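Local coordinates for protein urocanate hydratase (PDB 7NED) that probably hydrates thiourocanate in bacterial ergothioneine breakdown, as a urocanase-family lyase that holds an NAD cofactor beside the substrate, at residues 135-138 against 139-143; 383-386 against 387-390; 401-404 against 405-409. All blocks are in the same frame, centred on the assembly; numbering follows the deposited sequence.

Overall arrangement
The three contacts are local ones, lying within helix 133-150 (interaction 1), within helix 378-390 (interaction 2) and at the turn leading into helix 407-420 (interaction 3). The first belongs to the Rossmann-like domain and the other two to the C-terminal domain. Centres of interactions 1 and 2 are about 13 Å apart, with Ile136 CG2 packed 3.7 Å from Trp383 CH2. Gln137 OE1 accepts a probable hydrogen bond from Trp402 N, tying interaction 1 to interaction 3. Interactions 2 and 3, centres about 18 Å apart, touch lightly where Trp383 CD1 lies 4.3 Å from Gly401 CA. Interaction 1 comes close to the active site: the Val135 side chain is about 5 Å from both NAD and urocanate.

Interaction 1 (135-138 against 139-143); sequences VIQG and TYEIF
Val135 and Thr139 meet one turn apart on helix 133-150, where the carbonyl oxygen Val135 O takes the backbone hydrogen bond from Thr139 N at 3.2 Å. The hydroxyl of Thr139 reaches back to the same carbonyl: OG1 sits beside its own backbone N (chi1 -54°), which brings it 3.1 Å from Val135 O, a bond that is not certain, since the hydroxyl could be turned to a different acceptor. Val135 CG2 lies beside this hydroxyl, at 4.0 Å from Thr139 OG1.

The backbone ladder continues with Tyr140 N to Ile136 O and Glu141 N to Gln137 O, and Ile142 N reaches Gly138 O at 2.8 Å. Packing is close here: Ile142 CG1 comes within 3.3 Å of Gly138 O. The lack of a side chain on Gly138 lets the indole of Trp402 approach its CA. This is the regular i to i+4 pattern of an alpha-helix, in the urocanase Rossmann-like domain; the Val135 side chain, near the helix start, is about 5 Å from both the bound NAD and urocanate. Ile136, Thr139 and Tyr140 face helix 172-178, and Ile142 packs on helix 335-344.

The looser side is that of Gln137 and Glu141, where Glu141 is partly exposed while Gln137 is buried. Their side chains run alongside each other and point the same way, with Gln137 extended and Glu141 bent at chi2 (-49°). Gln137 NE2 aims straight at Glu141 OE1, but at 3.4 Å the bond is weak, and the amide and carboxylate planes are 61° apart. The other end of the amide is held more firmly, because Gln137 OE1 accepts a hydrogen bond from Trp402 N, and Tyr140 OH is hydrogen-bonded to Asn382 OD1.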
ATOM      1  N   VAL A 135       5.227 -20.349  13.521  1.00 17.53           N
ATOM      2  CA  VAL A 135       5.686 -19.384  14.504  1.00 17.69           C
ATOM      3  C   VAL A 135       6.589 -20.017  15.559  1.00 19.90           C
ATOM      4  O   VAL A 135       7.127 -19.302  16.414  1.00 20.33           O
ATOM      5  CB  VAL A 135       4.482 -18.674  15.175  1.00 19.12           C
ATOM      6  CG1 VAL A 135       3.782 -19.604  16.181  1.00 21.25           C
ATOM      7  CG2 VAL A 135       4.892 -17.365  15.841  1.00 28.07           C
ATOM      8  N   ILE A 136       6.787 -21.331  15.535  1.00 16.57           N
ATOM      9  CA  ILE A 136       7.413 -21.933  16.715  1.00 17.76           C
ATOM     10  C   ILE A 136       8.892 -21.543  16.826  1.00 19.58           C
ATOM     11  O   ILE A 136       9.384 -21.302  17.931  1.00 15.57           O
ATOM     12  CB  ILE A 136       7.202 -23.458  16.759  1.00 19.08           C
ATOM     13  CG1 ILE A 136       7.699 -24.000  18.099  1.00 17.49           C
ATOM     14  CG2 ILE A 136       7.906 -24.163  15.632  1.00 17.93           C
ATOM     15  CD1 ILE A 136       7.533 -25.488  18.194  1.00 19.26           C
ATOM     16  N   GLN A 137       9.619 -21.410  15.710  1.00 16.51           N
ATOM     17  CA  GLN A 137      11.036 -21.062  15.867  1.00 18.18           C
ATOM     18  C   GLN A 137      11.204 -19.631  16.347  1.00 15.63           C
ATOM     19  O   GLN A 137      12.122 -19.341  17.119  1.00 16.32           O
ATOM     20  CB  GLN A 137      11.841 -21.228  14.571  1.00 16.57           C
ATOM     21  CG  GLN A 137      13.331 -20.955  14.897  1.00 16.36           C
ATOM     22  CD  GLN A 137      14.319 -21.230  13.752  1.00 19.17           C
ATOM     23  OE1 GLN A 137      13.943 -21.588  12.647  1.00 18.51           O
ATOM     24  NE2 GLN A 137      15.605 -21.031  14.034  1.00 16.06           N
ATOM     25  N   GLY A 138      10.361 -18.718  15.869  1.00 14.88           N
ATOM     26  CA  GLY A 138      10.391 -17.346  16.372  1.00 15.66           C
ATOM     27  C   GLY A 138      10.224 -17.298  17.880  1.00 16.98           C
ATOM     28  O   GLY A 138      10.985 -16.652  18.588  1.00 16.87           O
ATOM     29  N   THR A 139       9.233 -18.008  18.388  1.00 14.20           N
ATOM     30  CA  THR A 139       8.994 -17.996  19.828  1.00 14.91           C
ATOM     31  C   THR A 139      10.159 -18.629  20.580  1.00 15.97           C
ATOM     32  O   THR A 139      10.592 -18.137  21.633  1.00 17.01           O
ATOM     33  CB  THR A 139       7.689 -18.747  20.111  1.00 17.03           C
ATOM     34  OG1 THR A 139       6.648 -18.162  19.294  1.00 16.17           O
ATOM     35  CG2 THR A 139       7.302 -18.650  21.588  1.00 13.96           C
ATOM     36  N   TYR A 140      10.670 -19.732  20.061  1.00 14.40           N
ATOM     37  CA  TYR A 140      11.832 -20.354  20.669  1.00 16.59           C
ATOM     38  C   TYR A 140      13.027 -19.387  20.675  1.00 18.93           C
ATOM     39  O   TYR A 140      13.738 -19.263  21.690  1.00 16.80           O
ATOM     40  CB  TYR A 140      12.100 -21.662  19.926  1.00 14.44           C
ATOM     41  CG  TYR A 140      13.416 -22.329  20.233  1.00 15.21           C
ATOM     42  CD1 TYR A 140      14.509 -22.148  19.415  1.00 16.83           C
ATOM     43  CD2 TYR A 140      13.556 -23.144  21.363  1.00 18.84           C
ATOM     44  CE1 TYR A 140      15.728 -22.765  19.703  1.00 17.86           C
ATOM     45  CE2 TYR A 140      14.758 -23.753  21.656  1.00 19.61           C
ATOM     46  CZ  TYR A 140      15.834 -23.572  20.821  1.00 22.37           C
ATOM     47  OH  TYR A 140      17.034 -24.173  21.098  1.00 20.73           O
ATOM     48  N   GLU A 141      13.234 -18.654  19.576  1.00 16.91           N
ATOM     49  CA  GLU A 141      14.315 -17.663  19.537  1.00 18.93           C
ATOM     50  C   GLU A 141      14.059 -16.513  20.510  1.00 19.05           C
ATOM     51  O   GLU A 141      15.005 -15.942  21.062  1.00 18.63           O
ATOM     52  CB  GLU A 141      14.492 -17.098  18.116  1.00 20.03           C
ATOM     53  CG  GLU A 141      15.094 -18.059  17.047  1.00 24.70           C
ATOM     54  CD  GLU A 141      16.381 -18.784  17.490  1.00 33.62           C
ATOM     55  OE1 GLU A 141      16.529 -20.011  17.168  1.00 32.13           O
ATOM     56  OE2 GLU A 141      17.219 -18.130  18.163  1.00 36.26           O
ATOM     57  N   ILE A 142      12.796 -16.140  20.727  1.00 18.17           N
ATOM     58  CA  ILE A 142      12.505 -15.169  21.789  1.00 15.08           C
ATOM     59  C   ILE A 142      12.935 -15.721  23.141  1.00 18.86           C
ATOM     60  O   ILE A 142      13.613 -15.039  23.923  1.00 17.48           O
ATOM     61  CB  ILE A 142      11.012 -14.789  21.809  1.00 16.27           C
ATOM     62  CG1 ILE A 142      10.613 -14.030  20.550  1.00 14.67           C
ATOM     63  CG2 ILE A 142      10.696 -13.970  23.078  1.00 19.20           C
ATOM     64  CD1 ILE A 142       9.090 -13.942  20.346  1.00 16.97           C
ATOM     65  N   PHE A 143      12.481 -16.943  23.462  1.00 17.09           N
ATOM     66  CA  PHE A 143      12.838 -17.538  24.748  1.00 17.72           C
ATOM     67  C   PHE A 143      14.354 -17.672  24.889  1.00 18.42           C
ATOM     68  O   PHE A 143      14.913 -17.367  25.956  1.00 19.86           O
ATOM     69  CB  PHE A 143      12.155 -18.896  24.910  1.00 17.27           C
ATOM     70  CG  PHE A 143      10.653 -18.813  25.077  1.00 18.23           C
ATOM     71  CD1 PHE A 143      10.046 -17.643  25.499  1.00 15.82           C
ATOM     72  CD2 PHE A 143       9.856 -19.911  24.826  1.00 18.74           C
ATOM     73  CE1 PHE A 143       8.648 -17.571  25.652  1.00 18.03           C
ATOM     74  CE2 PHE A 143       8.456 -19.840  24.976  1.00 18.36           C
ATOM     75  CZ  PHE A 143       7.863 -18.661  25.386  1.00 12.91           C
TER

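Interaction 2 (383-386 against 387-390); sequences WIRL and AREH
Arg385 O is gripped by two donors, the backbone Glu389 N at 3.2 Å and a water that gives it a hydrogen bond at 2.7 Å. The same water accepts from Arg388 NE at 3.0 Å and lies at the edge of the guanidinium, in its plane. It therefore bridges a carbonyl of one turn to a side chain of the next. Arg388 reaches it by leaving the backbone with CG anti to N and bending only at chi3 (59°). The far end of this guanidinium is anchored too, through a salt bridge from NH1 to Glu368 on helix 360-373, so water and carboxylate together probably limit its rotation.

On another side of the helix the contact is apolar. Ala387 CB approaches the Trp383 indole obliquely, 3.8 Å from Trp383 CE2. The indole is swung toward the following turn because Trp383 CG lies anti to the backbone N (chi1 171°); its NE1 donates to Ile400 O, which fixes the ring against strand 398-400.

The backbone bonds are firm at first, with Ala387 N to Trp383 O and Arg388 N to Ile384 O both at 2.8 Å. They slacken at the end: Leu386 O receives weak bonds from His390 N at 2.9 Å and from Glu389 N at 3.2 Å, the latter already bonded to Arg385 O. The imidazole of His390 turns its edge to that same Leu386 carbonyl, CD2 lying 3.4 Å from Leu386 O. Such mixed i to i+3 and i to i+4 bonding is common in the last turn of an alpha-helix, here the end of helix 378-390.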
ATOM      1  N   TRP A 383      18.273 -25.909  15.447  1.00 19.37           N
ATOM      2  CA  TRP A 383      16.830 -25.808  15.253  1.00 18.81           C
ATOM      3  C   TRP A 383      16.301 -26.987  14.433  1.00 18.92           C
ATOM      4  O   TRP A 383      15.283 -27.599  14.777  1.00 20.93           O
ATOM      5  CB  TRP A 383      16.463 -24.464  14.570  1.00 17.52           C
ATOM      6  CG  TRP A 383      15.049 -24.560  14.229  1.00 17.17           C
ATOM      7  CD1 TRP A 383      14.506 -24.700  12.976  1.00 17.73           C
ATOM      8  CD2 TRP A 383      13.969 -24.634  15.147  1.00 17.72           C
ATOM      9  NE1 TRP A 383      13.135 -24.837  13.066  1.00 18.56           N
ATOM     10  CE2 TRP A 383      12.785 -24.804  14.394  1.00 18.14           C
ATOM     11  CE3 TRP A 383      13.883 -24.581  16.547  1.00 18.50           C
ATOM     12  CZ2 TRP A 383      11.539 -24.905  14.986  1.00 16.94           C
ATOM     13  CZ3 TRP A 383      12.639 -24.672  17.132  1.00 21.81           C
ATOM     14  CH2 TRP A 383      11.483 -24.848  16.358  1.00 18.08           C
ATOM     15  N   ILE A 384      16.975 -27.322  13.335  1.00 16.64           N
ATOM     16  CA  ILE A 384      16.484 -28.386  12.456  1.00 18.15           C
ATOM     17  C   ILE A 384      16.478 -29.723  13.194  1.00 21.75           C
ATOM     18  O   ILE A 384      15.510 -30.499  13.109  1.00 19.17           O
ATOM     19  CB  ILE A 384      17.322 -28.420  11.160  1.00 17.79           C
ATOM     20  CG1 ILE A 384      17.006 -27.148  10.321  1.00 17.55           C
ATOM     21  CG2 ILE A 384      17.085 -29.691  10.345  1.00 18.13           C
ATOM     22  CD1 ILE A 384      15.485 -27.018   9.889  1.00 15.72           C
ATOM     23  N   ARG A 385      17.525 -30.000  13.967  1.00 21.94           N
ATOM     24  CA  ARG A 385      17.520 -31.235  14.758  1.00 20.33           C
ATOM     25  C   ARG A 385      16.309 -31.280  15.673  1.00 19.84           C
ATOM     26  O   ARG A 385      15.588 -32.287  15.732  1.00 20.62           O
ATOM     27  CB  ARG A 385      18.808 -31.359  15.575  1.00 21.57           C
ATOM     28  CG  ARG A 385      20.000 -31.664  14.691  1.00 23.71           C
ATOM     29  CD  ARG A 385      21.267 -32.062  15.479  1.00 26.05           C
ATOM     30  NE  ARG A 385      22.249 -32.414  14.462  1.00 38.12           N
ATOM     31  CZ  ARG A 385      23.190 -31.580  14.032  1.00 40.20           C
ATOM     32  NH1 ARG A 385      23.294 -30.382  14.592  1.00 37.18           N
ATOM     33  NH2 ARG A 385      24.041 -31.951  13.078  1.00 35.63           N
ATOM     34  N   LEU A 386      16.047 -30.175  16.359  1.00 20.41           N
ATOM     35  CA  LEU A 386      14.932 -30.125  17.287  1.00 20.55           C
ATOM     36  C   LEU A 386      13.608 -30.280  16.556  1.00 20.39           C
ATOM     37  O   LEU A 386      12.722 -31.030  17.001  1.00 18.24           O
ATOM     38  CB  LEU A 386      14.970 -28.818  18.076  1.00 20.69           C
ATOM     39  CG  LEU A 386      16.067 -28.645  19.136  1.00 21.90           C
ATOM     40  CD1 LEU A 386      15.932 -27.246  19.707  1.00 21.54           C
ATOM     41  CD2 LEU A 386      16.025 -29.706  20.227  1.00 20.46           C
ATOM     42  N   ALA A 387      13.439 -29.551  15.443  1.00 20.09           N
ATOM     43  CA  ALA A 387      12.161 -29.572  14.743  1.00 20.07           C
ATOM     44  C   ALA A 387      11.890 -30.943  14.145  1.00 18.85           C
ATOM     45  O   ALA A 387      10.772 -31.461  14.233  1.00 18.79           O
ATOM     46  CB  ALA A 387      12.130 -28.484  13.656  1.00 19.92           C
ATOM     47  N   ARG A 388      12.903 -31.552  13.529  1.00 19.76           N
ATOM     48  CA  ARG A 388      12.697 -32.876  12.962  1.00 18.19           C
ATOM     49  C   ARG A 388      12.265 -33.870  14.031  1.00 20.09           C
ATOM     50  O   ARG A 388      11.458 -34.768  13.756  1.00 19.55           O
ATOM     51  CB  ARG A 388      13.969 -33.350  12.261  1.00 20.65           C
ATOM     52  CG  ARG A 388      13.830 -34.742  11.622  1.00 25.85           C
ATOM     53  CD  ARG A 388      15.102 -35.075  10.874  1.00 29.01           C
ATOM     54  NE  ARG A 388      16.257 -35.047  11.782  1.00 32.64           N
ATOM     55  CZ  ARG A 388      17.525 -35.066  11.378  1.00 36.74           C
ATOM     56  NH1 ARG A 388      17.798 -35.064  10.062  1.00 34.29           N
ATOM     57  NH2 ARG A 388      18.509 -35.034  12.275  1.00 27.74           N
ATOM     58  N   GLU A 389      12.753 -33.694  15.263  1.00 22.81           N
ATOM     59  CA  GLU A 389      12.492 -34.671  16.317  1.00 22.20           C
ATOM     60  C   GLU A 389      11.144 -34.439  16.961  1.00 23.16           C
ATOM     61  O   GLU A 389      10.463 -35.403  17.300  1.00 23.80           O
ATOM     62  CB  GLU A 389      13.586 -34.595  17.373  1.00 24.89           C
ATOM     63  CG  GLU A 389      13.416 -35.548  18.577  1.00 29.61           C
ATOM     64  CD  GLU A 389      13.496 -37.023  18.202  1.00 45.36           C
ATOM     65  OE1 GLU A 389      12.912 -37.871  18.946  1.00 50.13           O
ATOM     66  OE2 GLU A 389      14.125 -37.331  17.151  1.00 43.71           O
ATOM     67  N   HIS A 390      10.705 -33.177  17.071  1.00 20.63           N
ATOM     68  CA  HIS A 390       9.641 -32.824  17.998  1.00 20.63           C
ATOM     69  C   HIS A 390       8.425 -32.142  17.392  1.00 21.22           C
ATOM     70  O   HIS A 390       7.402 -32.060  18.076  1.00 20.93           O
ATOM     71  CB  HIS A 390      10.173 -31.910  19.112  1.00 20.00           C
ATOM     72  CG  HIS A 390      11.196 -32.562  19.998  1.00 23.81           C
ATOM     73  ND1 HIS A 390      10.870 -33.540  20.914  1.00 24.77           N
ATOM     74  CD2 HIS A 390      12.522 -32.334  20.144  1.00 22.01           C
ATOM     75  CE1 HIS A 390      11.960 -33.916  21.557  1.00 28.14           C
ATOM     76  NE2 HIS A 390      12.976 -33.197  21.115  1.00 24.69           N
TER
HETATM   77  O   HOH W   1      16.626 -34.591  14.694  1.00 25.32           O

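Interaction 3 (401-404 against 405-409)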
ATOM      1  N   GLY A 401      12.312 -22.462   9.219  1.00 15.75           N
ATOM      2  CA  GLY A 401      13.748 -22.414   9.433  1.00 16.96           C
ATOM      3  C   GLY A 401      14.262 -21.020   9.155  1.00 19.66           C
ATOM      4  O   GLY A 401      14.239 -20.568   8.008  1.00 18.41           O
ATOM      5  N   TRP A 402      14.671 -20.305  10.198  1.00 18.80           N
ATOM      6  CA  TRP A 402      15.047 -18.905  10.038  1.00 16.75           C
ATOM      7  C   TRP A 402      16.396 -18.824   9.353  1.00 15.92           C
ATOM      8  O   TRP A 402      17.397 -19.359   9.850  1.00 20.35           O
ATOM      9  CB  TRP A 402      15.090 -18.194  11.390  1.00 16.46           C
ATOM     10  CG  TRP A 402      13.744 -17.859  11.905  1.00 18.10           C
ATOM     11  CD1 TRP A 402      12.663 -18.688  11.972  1.00 15.64           C
ATOM     12  CD2 TRP A 402      13.325 -16.597  12.443  1.00 16.66           C
ATOM     13  NE1 TRP A 402      11.590 -18.017  12.518  1.00 16.52           N
ATOM     14  CE2 TRP A 402      11.969 -16.726  12.801  1.00 14.96           C
ATOM     15  CE3 TRP A 402      13.966 -15.367  12.648  1.00 17.62           C
ATOM     16  CZ2 TRP A 402      11.216 -15.653  13.353  1.00 16.26           C
ATOM     17  CZ3 TRP A 402      13.219 -14.298  13.176  1.00 16.81           C
ATOM     18  CH2 TRP A 402      11.861 -14.456  13.530  1.00 18.31           C
ATOM     19  N   PHE A 403      16.417 -18.133   8.217  1.00 18.24           N
ATOM     20  CA  PHE A 403      17.594 -17.967   7.405  1.00 16.10           C
ATOM     21  C   PHE A 403      17.690 -16.496   7.017  1.00 17.45           C
ATOM     22  O   PHE A 403      16.671 -15.803   6.895  1.00 16.51           O
ATOM     23  CB  PHE A 403      17.517 -18.840   6.133  1.00 14.90           C
ATOM     24  CG  PHE A 403      17.925 -20.278   6.348  1.00 16.53           C
ATOM     25  CD1 PHE A 403      19.248 -20.603   6.559  1.00 19.25           C
ATOM     26  CD2 PHE A 403      16.996 -21.307   6.267  1.00 19.38           C
ATOM     27  CE1 PHE A 403      19.667 -21.927   6.719  1.00 19.77           C
ATOM     28  CE2 PHE A 403      17.415 -22.640   6.426  1.00 18.58           C
ATOM     29  CZ  PHE A 403      18.753 -22.934   6.640  1.00 21.08           C
ATOM     30  N   GLY A 404      18.914 -16.026   6.767  1.00 16.99           N
ATOM     31  CA  GLY A 404      19.123 -14.666   6.328  1.00 15.46           C
ATOM     32  C   GLY A 404      19.513 -14.534   4.862  1.00 18.01           C
ATOM     33  O   GLY A 404      19.285 -15.423   4.026  1.00 15.49           O
ATOM     34  N   HIS A 405      20.135 -13.397   4.547  1.00 16.52           N
ATOM     35  CA  HIS A 405      20.389 -13.039   3.158  1.00 15.61           C
ATOM     36  C   HIS A 405      21.404 -13.990   2.537  1.00 19.14           C
ATOM     37  O   HIS A 405      22.487 -14.212   3.088  1.00 21.40           O
ATOM     38  CB  HIS A 405      20.901 -11.597   3.076  1.00 14.49           C
ATOM     39  CG  HIS A 405      21.168 -11.144   1.678  1.00 20.79           C
ATOM     40  ND1 HIS A 405      20.159 -10.793   0.806  1.00 20.30           N
ATOM     41  CD2 HIS A 405      22.324 -11.025   0.984  1.00 22.16           C
ATOM     42  CE1 HIS A 405      20.683 -10.466  -0.362  1.00 19.76           C
ATOM     43  NE2 HIS A 405      21.997 -10.585  -0.277  1.00 20.09           N
ATOM     44  N   GLY A 406      21.072 -14.515   1.369  1.00 17.96           N
ATOM     45  CA  GLY A 406      21.932 -15.422   0.651  1.00 21.43           C
ATOM     46  C   GLY A 406      21.680 -16.858   1.066  1.00 19.53           C
ATOM     47  O   GLY A 406      21.636 -17.742   0.213  1.00 21.09           O
ATOM     48  N   ASP A 407      21.485 -17.100   2.360  1.00 17.75           N
ATOM     49  CA  ASP A 407      21.154 -18.453   2.819  1.00 19.97           C
ATOM     50  C   ASP A 407      19.790 -18.904   2.305  1.00 20.14           C
ATOM     51  O   ASP A 407      19.642 -20.057   1.862  1.00 19.26           O
ATOM     52  CB  ASP A 407      21.194 -18.516   4.344  1.00 18.79           C
ATOM     53  CG  ASP A 407      22.600 -18.550   4.887  1.00 23.02           C
ATOM     54  OD1 ASP A 407      23.546 -18.695   4.090  1.00 24.97           O
ATOM     55  OD2 ASP A 407      22.766 -18.410   6.110  1.00 27.17           O
ATOM     56  N   ARG A 408      18.777 -18.020   2.331  1.00 16.27           N
ATOM     57  CA  ARG A 408      17.487 -18.413   1.763  1.00 16.45           C
ATOM     58  C   ARG A 408      17.673 -18.859   0.329  1.00 17.79           C
ATOM     59  O   ARG A 408      17.134 -19.889  -0.098  1.00 17.68           O
ATOM     60  CB  ARG A 408      16.456 -17.268   1.833  1.00 16.35           C
ATOM     61  CG  ARG A 408      16.043 -16.941   3.226  1.00 16.53           C
ATOM     62  CD  ARG A 408      14.870 -15.988   3.298  1.00 15.29           C
ATOM     63  NE  ARG A 408      14.923 -15.250   4.559  1.00 16.86           N
ATOM     64  CZ  ARG A 408      14.033 -14.337   4.908  1.00 16.97           C
ATOM     65  NH1 ARG A 408      13.018 -14.080   4.082  1.00 17.94           N
ATOM     66  NH2 ARG A 408      14.164 -13.662   6.045  1.00 17.32           N
ATOM     67  N   THR A 409      18.440 -18.074  -0.437  1.00 19.08           N
ATOM     68  CA  THR A 409      18.653 -18.374  -1.846  1.00 18.44           C
ATOM     69  C   THR A 409      19.380 -19.705  -2.013  1.00 17.35           C
ATOM     70  O   THR A 409      18.996 -20.539  -2.837  1.00 16.85           O
ATOM     71  CB  THR A 409      19.461 -17.235  -2.469  1.00 17.73           C
ATOM     72  OG1 THR A 409      18.734 -16.008  -2.297  1.00 18.17           O
ATOM     73  CG2 THR A 409      19.747 -17.496  -3.958  1.00 17.56           C
TER
HETATM   74  O   HOH W   2      21.062 -17.314   7.708  1.00 18.63           O
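Phe403 O is held by hydrogen bonds from the side chain of Arg408. Arg408 NE lies 3.0 Å from Phe403 O, with the oxygen close to the guanidinium plane, yet the donor stands above the carbonyl plane, 48° out of it. Arg408 NH2 adds a weak bond to Phe403 O at 3.4 Å. The arginine chain, stretched out from CG to NE, carries its head back along the loop to this carbonyl, and NH2 also makes a salt bridge with Asp436. Replacing Arg408 with an alanine would probably leave Phe403 O without its side-chain donors and the Asp436 carboxylate without its cationic mate.

Of the backbone bonds, Arg408 N to Gly404 O (3.1 Å) is nearly straight, and it closes the turn at the start of helix 407-420. Gly406 is the N-cap residue, and with phi at 89° a side chain there would jam against the preceding carbonyl oxygen. The turn thus leads into the helix from strand 398-400, an outermost strand of the eight-stranded mixed sheet, to which the N-terminal and C-terminal domains both contribute.

A water mediates the next link: it accepts from Gly404 N at 2.7 Å and donates to Asp407 OD2 at 2.6 Å, joining the loop backbone to the first turn of the helix.

The apolar contacts centre on Phe403. Its ring and the Asp407 side chain cross at about a right angle, with Phe403 CD1 3.6 Å from Asp407 CB and the carboxylate plane turned 87° from the ring. Phe403 CB rests on the arginine chain, 3.8 Å from Arg408 CG, while its ring also meets that of Phe374.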